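Side-chain contact in extracellular protein containing a SCP domain (Bacillus anthracis, PDB 4IFA), which is of unknown function but has an extracellular SCP (CAP-superfamily) domain and is considered a possible vaccine candidate, perhaps connected with virulence: residues A89-F94 with I224-N229. Numbering follows the deposited sequence.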
loop_
_atom_site.group_PDB
_atom_site.type_symbol
_atom_site.label_atom_id
_atom_site.label_comp_id
_atom_site.label_asym_id
_atom_site.label_seq_id
_atom_site.Cartn_x
_atom_site.Cartn_y
_atom_site.Cartn_z
ATOM N N ALA A 89 8.047 -12.490 3.237
ATOM C CA ALA A 89 9.364 -11.885 3.507
ATOM C C ALA A 89 9.970 -11.214 2.278
ATOM O O ALA A 89 10.915 -10.418 2.382
ATOM C CB ALA A 89 10.329 -12.946 4.034
ATOM N N GLN A 90 9.450 -11.570 1.092
ATOM C CA GLN A 90 9.956 -11.091 -0.219
ATOM C C GLN A 90 8.922 -10.245 -0.996
ATOM O O GLN A 90 9.030 -10.018 -2.201
ATOM C CB GLN A 90 10.424 -12.273 -1.081
ATOM C CG GLN A 90 11.436 -13.174 -0.419
ATOM C CD GLN A 90 12.773 -12.529 -0.164
ATOM O OE1 GLN A 90 13.132 -11.516 -0.765
ATOM N NE2 GLN A 90 13.545 -13.134 0.737
ATOM N N TYR A 91 7.877 -9.774 -0.313
ATOM C CA TYR A 91 6.749 -9.132 -1.004
ATOM C C TYR A 91 7.159 -7.917 -1.765
ATOM O O TYR A 91 7.785 -6.983 -1.224
ATOM C CB TYR A 91 5.636 -8.737 0.009
ATOM C CG TYR A 91 4.372 -8.199 -0.620
ATOM C CD1 TYR A 91 3.245 -8.974 -0.665
ATOM C CD2 TYR A 91 4.338 -6.955 -1.217
ATOM C CE1 TYR A 91 2.081 -8.531 -1.294
ATOM C CE2 TYR A 91 3.191 -6.490 -1.874
ATOM C CZ TYR A 91 2.071 -7.291 -1.911
ATOM O OH TYR A 91 0.909 -6.849 -2.510
ATOM N N VAL A 92 6.834 -7.940 -3.065
ATOM C CA VAL A 92 7.001 -6.802 -3.929
ATOM C C VAL A 92 5.915 -6.856 -5.003
ATOM O O VAL A 92 5.424 -7.944 -5.370
ATOM C CB VAL A 92 8.402 -6.743 -4.577
ATOM C CG1 VAL A 92 8.711 -7.962 -5.374
ATOM C CG2 VAL A 92 8.573 -5.480 -5.445
ATOM N N GLN A 93 5.494 -5.675 -5.433
ATOM C CA GLN A 93 4.573 -5.559 -6.577
ATOM C C GLN A 93 5.125 -4.486 -7.488
ATOM O O GLN A 93 5.597 -3.429 -7.053
ATOM C CB GLN A 93 3.143 -5.251 -6.100
ATOM C CG GLN A 93 3.002 -4.014 -5.239
ATOM C CD GLN A 93 1.587 -3.827 -4.677
ATOM O OE1 GLN A 93 1.069 -4.737 -4.031
ATOM N NE2 GLN A 93 0.984 -2.649 -4.876
ATOM N N PHE A 94 5.157 -4.800 -8.781
ATOM C CA PHE A 94 5.697 -3.923 -9.846
ATOM C C PHE A 94 4.564 -3.414 -10.707
ATOM O O PHE A 94 3.626 -4.153 -11.002
ATOM C CB PHE A 94 6.668 -4.682 -10.761
ATOM C CG PHE A 94 7.914 -5.210 -10.093
ATOM C CD1 PHE A 94 9.092 -4.469 -10.116
ATOM C CD2 PHE A 94 7.924 -6.441 -9.454
ATOM C CE1 PHE A 94 10.266 -4.949 -9.546
ATOM C CE2 PHE A 94 9.104 -6.936 -8.872
ATOM C CZ PHE A 94 10.272 -6.187 -8.916
ATOM N N ILE A 224 -4.453 -4.761 0.322
ATOM C CA ILE A 224 -4.618 -4.401 1.723
ATOM C C ILE A 224 -4.565 -5.659 2.582
ATOM O O ILE A 224 -3.986 -5.643 3.685
ATOM C CB ILE A 224 -5.931 -3.595 1.965
ATOM C CG1 ILE A 224 -5.776 -2.187 1.402
ATOM C CG2 ILE A 224 -6.290 -3.559 3.479
ATOM C CD1 ILE A 224 -7.119 -1.401 1.302
ATOM N N PHE A 225 -5.256 -6.712 2.190
ATOM C CA PHE A 225 -5.218 -7.965 2.944
ATOM C C PHE A 225 -3.816 -8.515 3.171
ATOM O O PHE A 225 -3.388 -8.731 4.311
ATOM C CB PHE A 225 -6.132 -9.002 2.300
ATOM C CG PHE A 225 -6.055 -10.343 2.929
ATOM C CD1 PHE A 225 -6.730 -10.625 4.134
ATOM C CD2 PHE A 225 -5.303 -11.350 2.361
ATOM C CE1 PHE A 225 -6.638 -11.884 4.728
ATOM C CE2 PHE A 225 -5.220 -12.604 2.964
ATOM C CZ PHE A 225 -5.897 -12.867 4.141
ATOM N N ASP A 226 -3.083 -8.705 2.096
ATOM C CA ASP A 226 -1.733 -9.247 2.222
ATOM C C ASP A 226 -0.814 -8.324 3.026
ATOM O O ASP A 226 -0.012 -8.797 3.841
ATOM C CB ASP A 226 -1.118 -9.467 0.844
ATOM C CG ASP A 226 -1.693 -10.630 0.111
ATOM O OD1 ASP A 226 -2.172 -11.590 0.738
ATOM O OD2 ASP A 226 -1.623 -10.644 -1.159
ATOM N N LEU A 227 -0.908 -7.011 2.798
ATOM C CA LEU A 227 -0.021 -6.081 3.466
ATOM C C LEU A 227 -0.400 -5.961 4.942
ATOM O O LEU A 227 0.447 -5.645 5.762
ATOM C CB LEU A 227 -0.035 -4.737 2.714
ATOM C CG LEU A 227 0.515 -4.782 1.298
ATOM C CD1 LEU A 227 0.209 -3.437 0.588
ATOM C CD2 LEU A 227 2.021 -5.042 1.374
ATOM N N THR A 228 -1.669 -6.218 5.276
ATOM C CA THR A 228 -2.081 -6.258 6.702
ATOM C C THR A 228 -1.397 -7.477 7.342
ATOM O O THR A 228 -0.953 -7.371 8.476
ATOM C CB THR A 228 -3.614 -6.326 6.872
ATOM O OG1 THR A 228 -4.161 -5.071 6.414
ATOM C CG2 THR A 228 -4.015 -6.462 8.327
ATOM N N ASN A 229 -1.328 -8.606 6.651
ATOM C CA ASN A 229 -0.667 -9.780 7.199
ATOM C C ASN A 229 0.853 -9.554 7.350
ATOM O O ASN A 229 1.459 -10.098 8.265
ATOM C CB ASN A 229 -1.018 -11.054 6.470
ATOM C CG ASN A 229 -2.353 -11.604 6.901
ATOM O OD1 ASN A 229 -2.721 -11.441 8.062
ATOM N ND2 ASN A 229 -3.071 -12.267 6.000
HETATM O O HOH W 1 -1.330 -8.535 -2.737
#
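Tyr91 reaches across to helix residues Asp226 and Leu227, and its side chain carries almost all of the contact between 89-94 and 224-229. CB already points toward the helix, and CG continues outward anti to the backbone N (chi1 -174°), which carries the ring to the helix flank, its side chain crossing those of Asp226 and Leu227 at about a right angle. Beyond CG the two sides of the ring part company. On one side, CD2 and then CE2 lie beneath the methyl CD2 of Leu227, with CE2 of Tyr91 the nearer at 3.7 Å. Leu227 CD2 sits over the face of the Tyr91 ring, displaced toward the rim, in a CH-pi contact 4.0 Å from the centroid and 19° off the ring normal. On the other side, CE1 of Tyr91 meets CB of Asp226 at 4.0 Å, an oblique approach.

At the tip, the hydroxyl has two polar partners, both in the plane of the ring. Tyr91 OH donates to OE1 of Gln93, two residues along its own chain, at 2.6 Å; the oxygen is met in the carbonyl plane at a C=O...donor angle of 159°. Tyr91 OH also accepts from a water oxygen at 2.8 Å, and this water gives its other hydrogen to OD2 of Asp226 at 2.7 Å. The phenol is thus joined to the buried carboxylate without touching it, and the two in-plane bonds would probably restrain the ring's rotation about its CB-CG bond. OD2 of Asp226 also receives a hydrogen bond from Asn85, while NE2 of Gln93 pairs with Gln223.

The contact joins the CAP-associated N-terminal region to the SCP domain: Tyr91 leads into strand 92-97 of the seven-stranded antiparallel sheet, facing helix 210-234, while Leu227 also packs on Tyr105 of strand 100-106 and on Val299 and Leu302 of helix 298-306.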